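Local coordinates for extracellular matrix-binding protein EbhA (Staphylococcus aureus, PDB 2DGJ) that probably acts as a cell wall-associated adhesin that binds extracellular matrix, through a rod-like string of three-helix bundles, at residues 141-145 with 146-150; 202-205 with 206-209; 228-231 with 232-235. All blocks are in the same frame, centred on the assembly; numbering follows the deposited sequence.

Contact 1: 141-145 with 146-150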
# COMPACT_ATOMS: atom_id res chain seq x y z
N ALA A 141 12.70 -28.16 27.14
CA ALA A 141 12.31 -29.54 26.89
C ALA A 141 13.32 -30.21 25.96
O ALA A 141 13.75 -31.33 26.21
CB ALA A 141 10.91 -29.59 26.28
N THR A 142 13.69 -29.52 24.89
CA THR A 142 14.64 -30.06 23.92
C THR A 142 15.97 -30.38 24.59
O THR A 142 16.58 -31.42 24.30
CB THR A 142 14.89 -29.05 22.77
OG1 THR A 142 13.64 -28.78 22.11
CG2 THR A 142 15.87 -29.62 21.75
N LEU A 143 16.41 -29.50 25.48
CA LEU A 143 17.67 -29.68 26.19
C LEU A 143 17.69 -30.89 27.11
O LEU A 143 18.74 -31.49 27.34
CB LEU A 143 17.99 -28.41 26.99
CG LEU A 143 18.97 -27.37 26.42
CD1 LEU A 143 19.38 -27.71 25.00
CD2 LEU A 143 18.31 -26.01 26.47
N ARG A 144 16.53 -31.25 27.65
CA ARG A 144 16.43 -32.38 28.56
C ARG A 144 16.13 -33.68 27.82
O ARG A 144 16.08 -34.75 28.43
CB ARG A 144 15.34 -32.16 29.60
CG ARG A 144 15.40 -30.83 30.36
CD ARG A 144 14.46 -30.87 31.56
NE ARG A 144 14.29 -29.57 32.20
CZ ARG A 144 13.45 -28.63 31.77
NH1 ARG A 144 12.71 -28.85 30.69
NH2 ARG A 144 13.34 -27.48 32.43
N ASN A 145 15.93 -33.59 26.51
CA ASN A 145 15.61 -34.77 25.71
C ASN A 145 16.84 -35.51 25.19
O ASN A 145 17.84 -34.89 24.84
CB ASN A 145 14.69 -34.38 24.55
CG ASN A 145 14.17 -35.58 23.79
OD1 ASN A 145 14.88 -36.15 22.95
ND2 ASN A 145 12.94 -35.98 24.08
N GLN A 146 16.75 -36.83 25.16
CA GLN A 146 17.83 -37.69 24.70
C GLN A 146 18.34 -37.34 23.30
O GLN A 146 19.51 -37.55 22.99
CB GLN A 146 17.37 -39.15 24.75
CG GLN A 146 18.42 -40.21 24.41
CD GLN A 146 18.67 -40.35 22.93
OE1 GLN A 146 17.75 -40.24 22.12
NE2 GLN A 146 19.91 -40.62 22.56
N ASN A 147 17.46 -36.81 22.46
CA ASN A 147 17.84 -36.45 21.10
C ASN A 147 18.85 -35.31 21.09
O ASN A 147 19.66 -35.19 20.17
CB ASN A 147 16.63 -36.08 20.26
CG ASN A 147 16.97 -35.91 18.78
OD1 ASN A 147 17.35 -36.87 18.11
ND2 ASN A 147 16.86 -34.69 18.28
N TYR A 148 18.78 -34.45 22.10
CA TYR A 148 19.72 -33.34 22.20
C TYR A 148 20.94 -33.83 22.96
O TYR A 148 22.08 -33.69 22.50
CB TYR A 148 19.12 -32.16 22.98
CG TYR A 148 20.17 -31.17 23.41
CD1 TYR A 148 20.70 -30.24 22.52
CD2 TYR A 148 20.69 -31.20 24.71
CE1 TYR A 148 21.73 -29.38 22.89
CE2 TYR A 148 21.73 -30.35 25.09
CZ TYR A 148 22.24 -29.44 24.18
OH TYR A 148 23.28 -28.62 24.55
N LEU A 149 20.69 -34.42 24.12
CA LEU A 149 21.73 -34.95 24.99
C LEU A 149 22.73 -35.87 24.30
O LEU A 149 23.94 -35.69 24.45
CB LEU A 149 21.09 -35.68 26.18
CG LEU A 149 20.98 -34.94 27.52
CD1 LEU A 149 21.13 -33.44 27.33
CD2 LEU A 149 19.65 -35.27 28.16
N ASP A 150 22.24 -36.85 23.55
CA ASP A 150 23.13 -37.77 22.85
C ASP A 150 23.49 -37.31 21.44
O ASP A 150 23.96 -38.11 20.63
CB ASP A 150 22.54 -39.18 22.79
CG ASP A 150 22.59 -39.89 24.13
OD1 ASP A 150 23.42 -39.49 24.98
OD2 ASP A 150 21.81 -40.85 24.35

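Contact 2: 202-205 with 206-209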
# COMPACT_ATOMS: atom_id res chain seq x y z
N ASN A 202 22.16 -41.54 16.84
CA ASN A 202 23.38 -42.05 17.46
C ASN A 202 23.08 -43.27 18.34
O ASN A 202 23.89 -44.19 18.44
CB ASN A 202 24.06 -40.97 18.29
CG ASN A 202 24.79 -39.95 17.45
OD1 ASN A 202 25.15 -40.22 16.30
ND2 ASN A 202 25.02 -38.77 18.02
N LEU A 203 21.91 -43.26 18.98
CA LEU A 203 21.51 -44.36 19.86
C LEU A 203 21.20 -45.62 19.06
O LEU A 203 21.55 -46.72 19.47
CB LEU A 203 20.29 -43.95 20.69
CG LEU A 203 19.72 -45.05 21.59
CD1 LEU A 203 20.79 -45.52 22.58
CD2 LEU A 203 18.50 -44.52 22.32
N ARG A 204 20.53 -45.45 17.93
CA ARG A 204 20.18 -46.58 17.08
C ARG A 204 21.46 -47.24 16.56
O ARG A 204 21.59 -48.46 16.59
CB ARG A 204 19.32 -46.10 15.90
CG ARG A 204 18.58 -47.21 15.17
CD ARG A 204 17.17 -47.44 15.72
NE ARG A 204 17.08 -48.55 16.66
CZ ARG A 204 17.09 -48.44 17.99
NH1 ARG A 204 17.18 -47.25 18.56
NH2 ARG A 204 16.99 -49.53 18.74
N ASN A 205 22.40 -46.43 16.08
CA ASN A 205 23.67 -46.94 15.58
C ASN A 205 24.49 -47.52 16.73
O ASN A 205 25.17 -48.54 16.58
CB ASN A 205 24.47 -45.82 14.90
CG ASN A 205 23.83 -45.35 13.61
OD1 ASN A 205 23.53 -46.15 12.72
ND2 ASN A 205 23.62 -44.04 13.50
N ALA A 206 24.41 -46.88 17.89
CA ALA A 206 25.14 -47.34 19.06
C ALA A 206 24.70 -48.74 19.46
O ALA A 206 25.52 -49.61 19.73
CB ALA A 206 24.91 -46.39 20.21
N LYS A 207 23.39 -48.95 19.48
CA LYS A 207 22.83 -50.25 19.84
C LYS A 207 23.18 -51.32 18.82
O LYS A 207 23.38 -52.49 19.17
CB LYS A 207 21.30 -50.16 19.97
CG LYS A 207 20.81 -49.26 21.09
CD LYS A 207 19.31 -49.40 21.29
CE LYS A 207 18.84 -48.61 22.50
NZ LYS A 207 17.42 -48.91 22.80
N THR A 208 23.26 -50.93 17.56
CA THR A 208 23.57 -51.87 16.49
C THR A 208 25.02 -52.37 16.57
O THR A 208 25.27 -53.57 16.51
CB THR A 208 23.32 -51.25 15.10
OG1 THR A 208 21.92 -50.96 14.95
CG2 THR A 208 23.76 -52.19 13.99
N SER A 209 25.96 -51.44 16.70
CA SER A 209 27.37 -51.81 16.75
C SER A 209 27.70 -52.55 18.03
O SER A 209 28.52 -53.46 18.03
CB SER A 209 28.26 -50.57 16.63
OG SER A 209 28.29 -49.84 17.84
O HOH W 1 16.33 -47.23 21.10
O HOH W 2 21.35 -48.80 13.26

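Contact 3: 228-231 with 232-235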
# COMPACT_ATOMS: atom_id res chain seq x y z
N LEU A 228 23.32 -59.59 27.83
CA LEU A 228 23.91 -58.31 27.46
C LEU A 228 23.20 -57.66 26.29
O LEU A 228 22.96 -56.45 26.29
CB LEU A 228 25.40 -58.51 27.13
CG LEU A 228 26.43 -58.31 28.25
CD1 LEU A 228 25.83 -58.65 29.60
CD2 LEU A 228 27.63 -59.18 27.96
N LYS A 229 22.86 -58.45 25.27
CA LYS A 229 22.17 -57.93 24.10
C LYS A 229 20.82 -57.35 24.51
O LYS A 229 20.38 -56.33 23.97
CB LYS A 229 21.99 -59.04 23.06
CG LYS A 229 23.28 -59.46 22.38
CD LYS A 229 23.14 -60.76 21.59
CE LYS A 229 22.33 -60.57 20.32
NZ LYS A 229 22.35 -61.81 19.49
N HIS A 230 20.16 -57.99 25.46
CA HIS A 230 18.87 -57.52 25.95
C HIS A 230 19.08 -56.22 26.72
O HIS A 230 18.26 -55.31 26.65
CB HIS A 230 18.22 -58.57 26.85
CG HIS A 230 16.81 -58.24 27.24
ND1 HIS A 230 15.80 -58.14 26.30
CD2 HIS A 230 16.24 -57.98 28.42
CE1 HIS A 230 14.67 -57.84 26.90
NE2 HIS A 230 14.91 -57.73 28.21
N GLN A 231 20.18 -56.15 27.47
CA GLN A 231 20.48 -54.95 28.25
C GLN A 231 20.71 -53.78 27.29
O GLN A 231 20.42 -52.63 27.61
CB GLN A 231 21.72 -55.17 29.12
CG GLN A 231 21.65 -56.41 29.99
CD GLN A 231 22.45 -56.27 31.27
OE1 GLN A 231 23.57 -55.76 31.26
NE2 GLN A 231 21.88 -56.73 32.38
N VAL A 232 21.25 -54.08 26.12
CA VAL A 232 21.50 -53.06 25.10
C VAL A 232 20.15 -52.63 24.53
O VAL A 232 19.92 -51.45 24.27
CB VAL A 232 22.36 -53.62 23.95
CG1 VAL A 232 22.38 -52.63 22.79
CG2 VAL A 232 23.78 -53.91 24.44
N GLU A 233 19.27 -53.61 24.36
CA GLU A 233 17.94 -53.37 23.82
C GLU A 233 17.14 -52.42 24.70
O GLU A 233 16.39 -51.58 24.20
CB GLU A 233 17.21 -54.72 23.70
CG GLU A 233 15.85 -54.67 23.02
CD GLU A 233 14.77 -54.02 23.88
OE1 GLU A 233 14.57 -54.47 25.03
OE2 GLU A 233 14.13 -53.06 23.40
N GLN A 234 17.30 -52.54 26.01
CA GLN A 234 16.57 -51.69 26.95
C GLN A 234 17.25 -50.38 27.31
O GLN A 234 16.62 -49.50 27.91
CB GLN A 234 16.26 -52.49 28.22
CG GLN A 234 15.40 -53.72 27.98
CD GLN A 234 14.88 -54.34 29.27
OE1 GLN A 234 15.30 -55.43 29.67
NE2 GLN A 234 13.96 -53.64 29.92
N ALA A 235 18.52 -50.24 26.94
CA ALA A 235 19.25 -49.01 27.23
C ALA A 235 18.52 -47.81 26.62
O ALA A 235 17.97 -47.90 25.52
CB ALA A 235 20.67 -49.11 26.68

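Contact 1: 141-145 with 146-150
Asn145 is the N-cap of the short helix 146-149, at the joint between it and helix 139-144. Its OD1 accepts from Asn147 N at 2.7 Å in a nearly straight bond (167°), satisfying an amide of the first turn that has no helical carbonyl before it. A short polar side chain that ends in an acceptor suits this position. Asn145 O also accepts from two donors, Leu149 N at 3.0 Å, in the carbonyl plane, and Tyr148 N, which stands well above that plane.

Tyr148 reaches back across the break. Its CB sits 3.0 Å from Thr142 O, in the last turn of the preceding helix. With CG anti to the backbone N (chi1 165°), the ring runs alongside Leu143, and Tyr148 CD2 comes 3.3 Å from Leu143 O. Leu143 CD1 then covers one face over the ring centre, a CH-pi contact of 3.4 Å to the centroid of the Tyr148 ring. At the tip, Tyr148 OH makes a weak hydrogen bond to Arg156 O in helix 153-170. Tyrosine suits the place because its flat face takes the leucine methyl while its polar end stays with polar atoms. Gln146 NE2 bonds Gly199 O, and Asp150 OD2 bonds Val238 N. Spanning the short helix, Gln146 NE2 also donates to Asp150 OD2, 2.6 Å away and straight at 179°, meeting the carboxylate on its anti side.

Contact 2: 202-205 with 206-209
Arg204 and Lys207 are brought together by two differently shaped chains one helical turn apart. Arg204 leaves with CG anti to its backbone N, then bends at chi2 (92°) and again at chi3 (-99°), which brings the guanidinium to Lys207. Lys207 has CG beside the backbone N and stays extended from there on, its methylenes running obliquely past the guanidinium. Arg204 NH2 lies 3.4 Å from Lys207 CD and 4.1 Å from Lys207 NZ.

Two like charges this close would be expected to disfavour each other; a water that accepts from both, from Arg204 NH1 at 2.7 Å and from Lys207 NZ at 2.6 Å, probably moderates this, as do two main-chain carbonyls bonded to NZ. Farther along the chain, Lys207 CE meets Leu203 CD1 at 3.7 Å. Lysine suits the place because it offers a hydrophobic shaft and a charged end at once.

Thr208 lies on the exposed side. Its first torsion (-64°) sets OG1 beside the backbone N and 3.0 Å from Arg204 O. Arg204 O accepts the helical bond from Thr208 N; a second water lies 2.8 Å from Thr208 OG1.

Helix 199-215 belongs to the GA-module range, consistent with a helix of a three-helix bundle. Leu203 and the Lys207 shaft both pack on Val241 of helix 238-250, while Lys207 NZ donates to the carbonyls of Glu233 and Ala235 at the end of helix 222-234. Asn205 ND2 bonds Thr48 OG1 of the second subunit, so this region serves both its own bundle and the assembly.

Contact 3: 228-231 with 232-235
Leu228 to Gln231 meet Val232 to Ala235 in a local, one-turn contact at the C-terminal end of helix 222-234, which lies between helices 199-215 and 238-250 in sequence and packs against both. The segments form an amphipathic pair of turns, with Leu228 and Val232 buried on one side and His230, Glu233 and Gln234 on the outside.

On the inner side, the valine follows the leucine by four residues. Val232 CG2 comes 3.2 Å from Leu228 O, and Val232 N bonds the same carbonyl at 2.9 Å, with a weak second bond to Lys229 O. Branched apolar side chains suit this face: Leu228 reaches Ile214 and Val244, while Val232 touches Thr211 and Val244, so each bridges the two flanking helices.

The outer side is polar. A chi1 of -172° lets the His230 ring project outward from the helix, and the extended Gln234 chain runs back to cross it, the amide turned 57° from the ring. Gln234 CG lies over one ring face, toward its rim, and Gln234 OE1 is 2.8 Å from His230 NE2; the angle is too poor for a hydrogen bond, so this is a close polar approach. Glu233 runs alongside the same ring with its carboxylate turned 45° to it, and its OE1 is 3.9 Å from His230 CE1. A negative carboxylate so near would be expected to favour a protonated imidazole, though its protonation is not established.

At the end of the helix, Ala235 N makes a weak bond to Gln231 O at 3.1 Å and a second to Val232 O at 3.2 Å. Buried aliphatic residues on one side and polar ones on the other are what a helix of a three-helix bundle requires, consistent with the GA-module family to which this region belongs.

Overall arrangement
The three contacts follow one another in the second half of the chain, on one side of the chain's centre. Contact 1 lies in the FIVAR range, contacts 2 and 3 in the GA-module range. Contacts 1 and 2 have centres about 17 Å apart and meet where Asp150 O lies 2.9 Å from Asn202 ND2, a probable hydrogen bond, so the turn after the capped helix is tied to the start of helix 199-215. Contacts 2 and 3 are closer, with centres about 11 Å apart, joined by Lys207 at the helix end of 232-235. Contacts 1 and 3 do not touch: their nearest atoms are about 8 Å apart. Contact 2 therefore connects the other two.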